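Long-range contact in putative uncharacterized protein (PDB 3BGK), which probably dehydrates the S-form of NAD(P)HX, a damaged hydrated form of NAD(P)H, at the expense of ADP, in a repair pathway of the nicotinamide cofactors: residues Ile74-Ala86 against Pro295-Lys307. Residues are numbered along the deposited sequence; the frame is centred on the assembly and turned at random.
Sequences IIMAALACVNSGA and PTRISAEITRVMK
Ser299 meets Ala80 where two helices of the alpha/beta three-layer sandwich pack side by side, helix 71-83, which links strands 60-64 and 88-93, and helix 295-310; the pair illustrates how small residues let parallel helices pack closely. The axes of segments 74-83 and 295-307 approach to 8.5 Å and run parallel within 8°, and the CA atoms of Ala80 and Ser299 are 5.0 Å apart. Ser299 OG stands anti to its own carbonyl carbon (chi1 -75°), which turns it toward the Ala80 backbone, 3.5 Å from Ala80 CA. No direct hydrogen bond crosses between the segments; instead one water hydrogen-bonds to Ser299 OG, donates to Met76 O, and reaches Pro295 O more weakly.

On the N-terminal side of this point the selenomethionine Met76 lies alongside Pro295, its SE 3.9 Å from Pro295 CB, while the methyl CG2 of Thr296 touches both Met76 CG and Leu79 CD1. Thr296 OG1 serves a different interface, bonding Glu107 of the third subunit.

Toward the C-terminal ends, Asn83 CB rests against Ser299 O, and Asn83 ND2 reaches back to Leu79 O in a weak bond. Ile302 presents its two branches differently: CG2 sits 3.7 Å from Ser84 CA, whereas CD1 lies against Ser84 OG and Ala80 O. Ser84 OG bonds back to Ala80 O at 2.7 Å, from the face of that carbonyl opposite to Ser84 N. Gly85, at positive phi, forms a Schellman motif. Selenomethionine Met306 brings SE to 3.2 Å from Ser84 O, which also accepts a hydrogen bond from Gln263.

Helix 249-263 borders this buried seam, with Asp251, a predicted substrate-binding residue, against Met76. Van der Waals packing, much of it carbon against backbone oxygen, and one water bridge thus join the helices without any direct hydrogen bond.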
loop_
_atom_site.group_PDB
_atom_site.type_symbol
_atom_site.label_atom_id
_atom_site.label_comp_id
_atom_site.label_asym_id
_atom_site.label_seq_id
_atom_site.Cartn_x
_atom_site.Cartn_y
_atom_site.Cartn_z
ATOM N N ILE A 74 -9.366 12.797 -3.371
ATOM C CA ILE A 74 -9.588 13.013 -1.944
ATOM C C ILE A 74 -8.492 12.337 -1.116
ATOM O O ILE A 74 -8.175 12.801 -0.024
ATOM C CB ILE A 74 -11.001 12.589 -1.487
ATOM C CG1 ILE A 74 -11.463 13.423 -0.283
ATOM C CG2 ILE A 74 -11.063 11.089 -1.163
ATOM C CD1 ILE A 74 -11.660 14.916 -0.548
ATOM N N ILE A 75 -7.917 11.258 -1.650
ATOM C CA ILE A 75 -6.786 10.581 -1.029
ATOM C C ILE A 75 -5.553 11.480 -1.059
ATOM O O ILE A 75 -4.758 11.481 -0.115
ATOM C CB ILE A 75 -6.455 9.225 -1.713
ATOM C CG1 ILE A 75 -7.619 8.239 -1.559
ATOM C CG2 ILE A 75 -5.177 8.628 -1.137
ATOM C CD1 ILE A 75 -7.476 6.947 -2.379
HETATM N N MSE A 76 -5.397 12.248 -2.133
HETATM C CA MSE A 76 -4.222 13.109 -2.281
HETATM C C MSE A 76 -4.344 14.390 -1.476
HETATM O O MSE A 76 -3.353 14.891 -0.946
HETATM C CB MSE A 76 -3.934 13.396 -3.748
HETATM C CG MSE A 76 -3.288 12.220 -4.447
HETATM SE SE MSE A 76 -2.957 12.525 -6.332
HETATM C CE MSE A 76 -4.784 12.727 -7.005
ATOM N N ALA A 77 -5.563 14.908 -1.368
ATOM C CA ALA A 77 -5.826 16.031 -0.478
ATOM C C ALA A 77 -5.683 15.591 0.985
ATOM O O ALA A 77 -5.083 16.300 1.793
ATOM C CB ALA A 77 -7.197 16.611 -0.745
ATOM N N ALA A 78 -6.212 14.413 1.312
ATOM C CA ALA A 78 -6.075 13.860 2.658
ATOM C C ALA A 78 -4.608 13.699 3.055
ATOM O O ALA A 78 -4.196 14.170 4.115
ATOM C CB ALA A 78 -6.808 12.540 2.775
ATOM N N LEU A 79 -3.830 13.042 2.193
ATOM C CA LEU A 79 -2.394 12.865 2.399
ATOM C C LEU A 79 -1.688 14.187 2.672
ATOM O O LEU A 79 -0.883 14.279 3.594
ATOM C CB LEU A 79 -1.747 12.162 1.200
ATOM C CG LEU A 79 -1.804 10.630 1.139
ATOM C CD1 LEU A 79 -1.278 10.131 -0.205
ATOM C CD2 LEU A 79 -1.026 9.988 2.286
ATOM N N ALA A 80 -2.000 15.209 1.878
ATOM C CA ALA A 80 -1.392 16.518 2.065
ATOM C C ALA A 80 -1.809 17.154 3.388
ATOM O O ALA A 80 -0.984 17.745 4.090
ATOM C CB ALA A 80 -1.729 17.434 0.906
ATOM N N CYS A 81 -3.086 17.012 3.729
ATOM C CA CYS A 81 -3.641 17.648 4.917
ATOM C C CYS A 81 -3.045 17.091 6.201
ATOM O O CYS A 81 -2.720 17.852 7.113
ATOM C CB CYS A 81 -5.164 17.515 4.946
ATOM S SG CYS A 81 -5.932 18.523 6.228
ATOM N N VAL A 82 -2.901 15.765 6.265
ATOM C CA VAL A 82 -2.331 15.099 7.441
ATOM C C VAL A 82 -0.858 15.454 7.557
ATOM O O VAL A 82 -0.372 15.816 8.634
ATOM C CB VAL A 82 -2.516 13.557 7.400
ATOM C CG1 VAL A 82 -1.872 12.900 8.613
ATOM C CG2 VAL A 82 -3.985 13.200 7.365
ATOM N N ASN A 83 -0.155 15.377 6.433
ATOM C CA ASN A 83 1.275 15.621 6.430
ATOM C C ASN A 83 1.631 17.069 6.747
ATOM O O ASN A 83 2.712 17.336 7.263
ATOM C CB ASN A 83 1.900 15.137 5.119
ATOM C CG ASN A 83 1.968 13.617 5.036
ATOM O OD1 ASN A 83 2.532 12.966 5.917
ATOM N ND2 ASN A 83 1.399 13.047 3.981
ATOM N N SER A 84 0.706 17.990 6.472
ATOM C CA SER A 84 0.857 19.396 6.866
ATOM C C SER A 84 0.678 19.643 8.369
ATOM O O SER A 84 1.022 20.715 8.877
ATOM C CB SER A 84 -0.092 20.285 6.064
ATOM O OG SER A 84 0.163 20.129 4.679
ATOM N N GLY A 85 0.140 18.656 9.079
ATOM C CA GLY A 85 0.069 18.726 10.531
ATOM C C GLY A 85 -1.295 19.000 11.136
ATOM O O GLY A 85 -1.383 19.303 12.327
ATOM N N ALA A 86 -2.360 18.895 10.338
ATOM C CA ALA A 86 -3.709 19.003 10.886
ATOM C C ALA A 86 -3.831 18.056 12.084
ATOM O O ALA A 86 -3.346 16.925 12.041
ATOM C CB ALA A 86 -4.748 18.682 9.832
ATOM N N PRO A 295 2.369 14.405 -7.093
ATOM C CA PRO A 295 1.642 14.961 -5.947
ATOM C C PRO A 295 1.901 14.214 -4.625
ATOM O O PRO A 295 2.123 14.856 -3.595
ATOM C CB PRO A 295 0.180 14.826 -6.373
ATOM C CG PRO A 295 0.219 14.856 -7.866
ATOM C CD PRO A 295 1.478 14.156 -8.246
ATOM N N THR A 296 1.898 12.882 -4.652
ATOM C CA THR A 296 2.171 12.095 -3.436
ATOM C C THR A 296 3.630 12.159 -2.982
ATOM O O THR A 296 3.915 11.908 -1.806
ATOM C CB THR A 296 1.781 10.604 -3.581
ATOM O OG1 THR A 296 2.497 10.026 -4.681
ATOM C CG2 THR A 296 0.282 10.449 -3.792
ATOM N N ARG A 297 4.547 12.467 -3.901
ATOM C CA ARG A 297 5.959 12.611 -3.542
ATOM C C ARG A 297 6.177 13.914 -2.775
ATOM O O ARG A 297 7.047 13.982 -1.906
ATOM C CB ARG A 297 6.883 12.590 -4.768
ATOM C CG ARG A 297 6.693 11.439 -5.750
ATOM C CD ARG A 297 7.372 10.153 -5.317
ATOM N NE ARG A 297 7.195 9.103 -6.326
ATOM C CZ ARG A 297 6.143 8.286 -6.400
ATOM N NH1 ARG A 297 6.082 7.369 -7.360
ATOM N NH2 ARG A 297 5.153 8.379 -5.517
ATOM N N ILE A 298 5.397 14.942 -3.116
ATOM C CA ILE A 298 5.434 16.235 -2.422
ATOM C C ILE A 298 4.906 16.113 -0.990
ATOM O O ILE A 298 5.484 16.672 -0.058
ATOM C CB ILE A 298 4.609 17.294 -3.181
ATOM C CG1 ILE A 298 5.329 17.706 -4.463
ATOM C CG2 ILE A 298 4.340 18.517 -2.313
ATOM C CD1 ILE A 298 4.497 18.585 -5.384
ATOM N N SER A 299 3.800 15.380 -0.838
ATOM C CA SER A 299 3.172 15.135 0.462
ATOM C C SER A 299 4.105 14.457 1.453
ATOM O O SER A 299 4.127 14.814 2.639
ATOM C CB SER A 299 1.899 14.302 0.296
ATOM O OG SER A 299 0.856 15.093 -0.234
ATOM N N ALA A 300 4.871 13.489 0.958
ATOM C CA ALA A 300 5.826 12.738 1.765
ATOM C C ALA A 300 6.916 13.628 2.374
ATOM O O ALA A 300 7.458 13.311 3.445
ATOM C CB ALA A 300 6.452 11.622 0.928
ATOM N N GLU A 301 7.211 14.740 1.696
ATOM C CA GLU A 301 8.291 15.658 2.086
ATOM C C GLU A 301 7.861 16.790 3.007
ATOM O O GLU A 301 8.708 17.427 3.635
ATOM C CB GLU A 301 8.956 16.254 0.842
ATOM C CG GLU A 301 9.625 15.222 -0.074
ATOM C CD GLU A 301 10.716 14.433 0.628
ATOM O OE1 GLU A 301 11.529 15.038 1.367
ATOM O OE2 GLU A 301 10.755 13.199 0.447
ATOM N N ILE A 302 6.549 17.019 3.103
ATOM C CA ILE A 302 5.980 18.177 3.807
ATOM C C ILE A 302 6.539 18.450 5.212
ATOM O O ILE A 302 7.081 19.534 5.432
ATOM C CB ILE A 302 4.414 18.167 3.806
ATOM C CG1 ILE A 302 3.875 18.351 2.384
ATOM C CG2 ILE A 302 3.863 19.275 4.706
ATOM C CD1 ILE A 302 2.385 18.127 2.238
ATOM N N THR A 303 6.423 17.510 6.154
ATOM C CA THR A 303 6.892 17.803 7.524
ATOM C C THR A 303 8.380 18.051 7.669
ATOM O O THR A 303 8.780 18.874 8.481
ATOM C CB THR A 303 6.491 16.775 8.608
ATOM O OG1 THR A 303 6.492 15.445 8.079
ATOM C CG2 THR A 303 5.160 17.127 9.173
ATOM N N ARG A 304 9.197 17.333 6.904
ATOM C CA ARG A 304 10.641 17.568 6.942
ATOM C C ARG A 304 10.945 19.022 6.579
ATOM O O ARG A 304 11.805 19.654 7.194
ATOM C CB ARG A 304 11.395 16.605 6.021
ATOM C CG ARG A 304 12.906 16.780 6.070
ATOM C CD ARG A 304 13.638 15.899 5.056
ATOM N NE ARG A 304 13.158 16.068 3.680
ATOM C CZ ARG A 304 13.431 17.117 2.902
ATOM N NH1 ARG A 304 14.170 18.128 3.355
ATOM N NH2 ARG A 304 12.950 17.161 1.663
ATOM N N VAL A 305 10.215 19.552 5.602
ATOM C CA VAL A 305 10.442 20.912 5.118
ATOM C C VAL A 305 9.788 21.950 6.034
ATOM O O VAL A 305 10.375 22.999 6.291
ATOM C CB VAL A 305 9.985 21.087 3.653
ATOM C CG1 VAL A 305 10.224 22.511 3.179
ATOM C CG2 VAL A 305 10.717 20.097 2.744
HETATM N N MSE A 306 8.588 21.656 6.530
HETATM C CA MSE A 306 7.948 22.516 7.524
HETATM C C MSE A 306 8.827 22.630 8.765
HETATM O O MSE A 306 8.972 23.720 9.320
HETATM C CB MSE A 306 6.554 22.010 7.898
HETATM C CG MSE A 306 5.516 22.200 6.815
HETATM SE SE MSE A 306 3.705 21.733 7.359
HETATM C CE MSE A 306 3.342 23.242 8.540
ATOM N N LYS A 307 9.414 21.505 9.179
ATOM C CA LYS A 307 10.387 21.473 10.272
ATOM C C LYS A 307 11.555 22.432 10.029
ATOM O O LYS A 307 11.928 23.182 10.931
ATOM C CB LYS A 307 10.914 20.056 10.493
ATOM C CG LYS A 307 11.945 19.931 11.601
ATOM C CD LYS A 307 11.350 20.267 12.957
ATOM C CE LYS A 307 12.428 20.408 14.017
ATOM N NZ LYS A 307 11.826 20.673 15.353
HETATM O O HOH W 1 -0.861 14.464 -2.179
#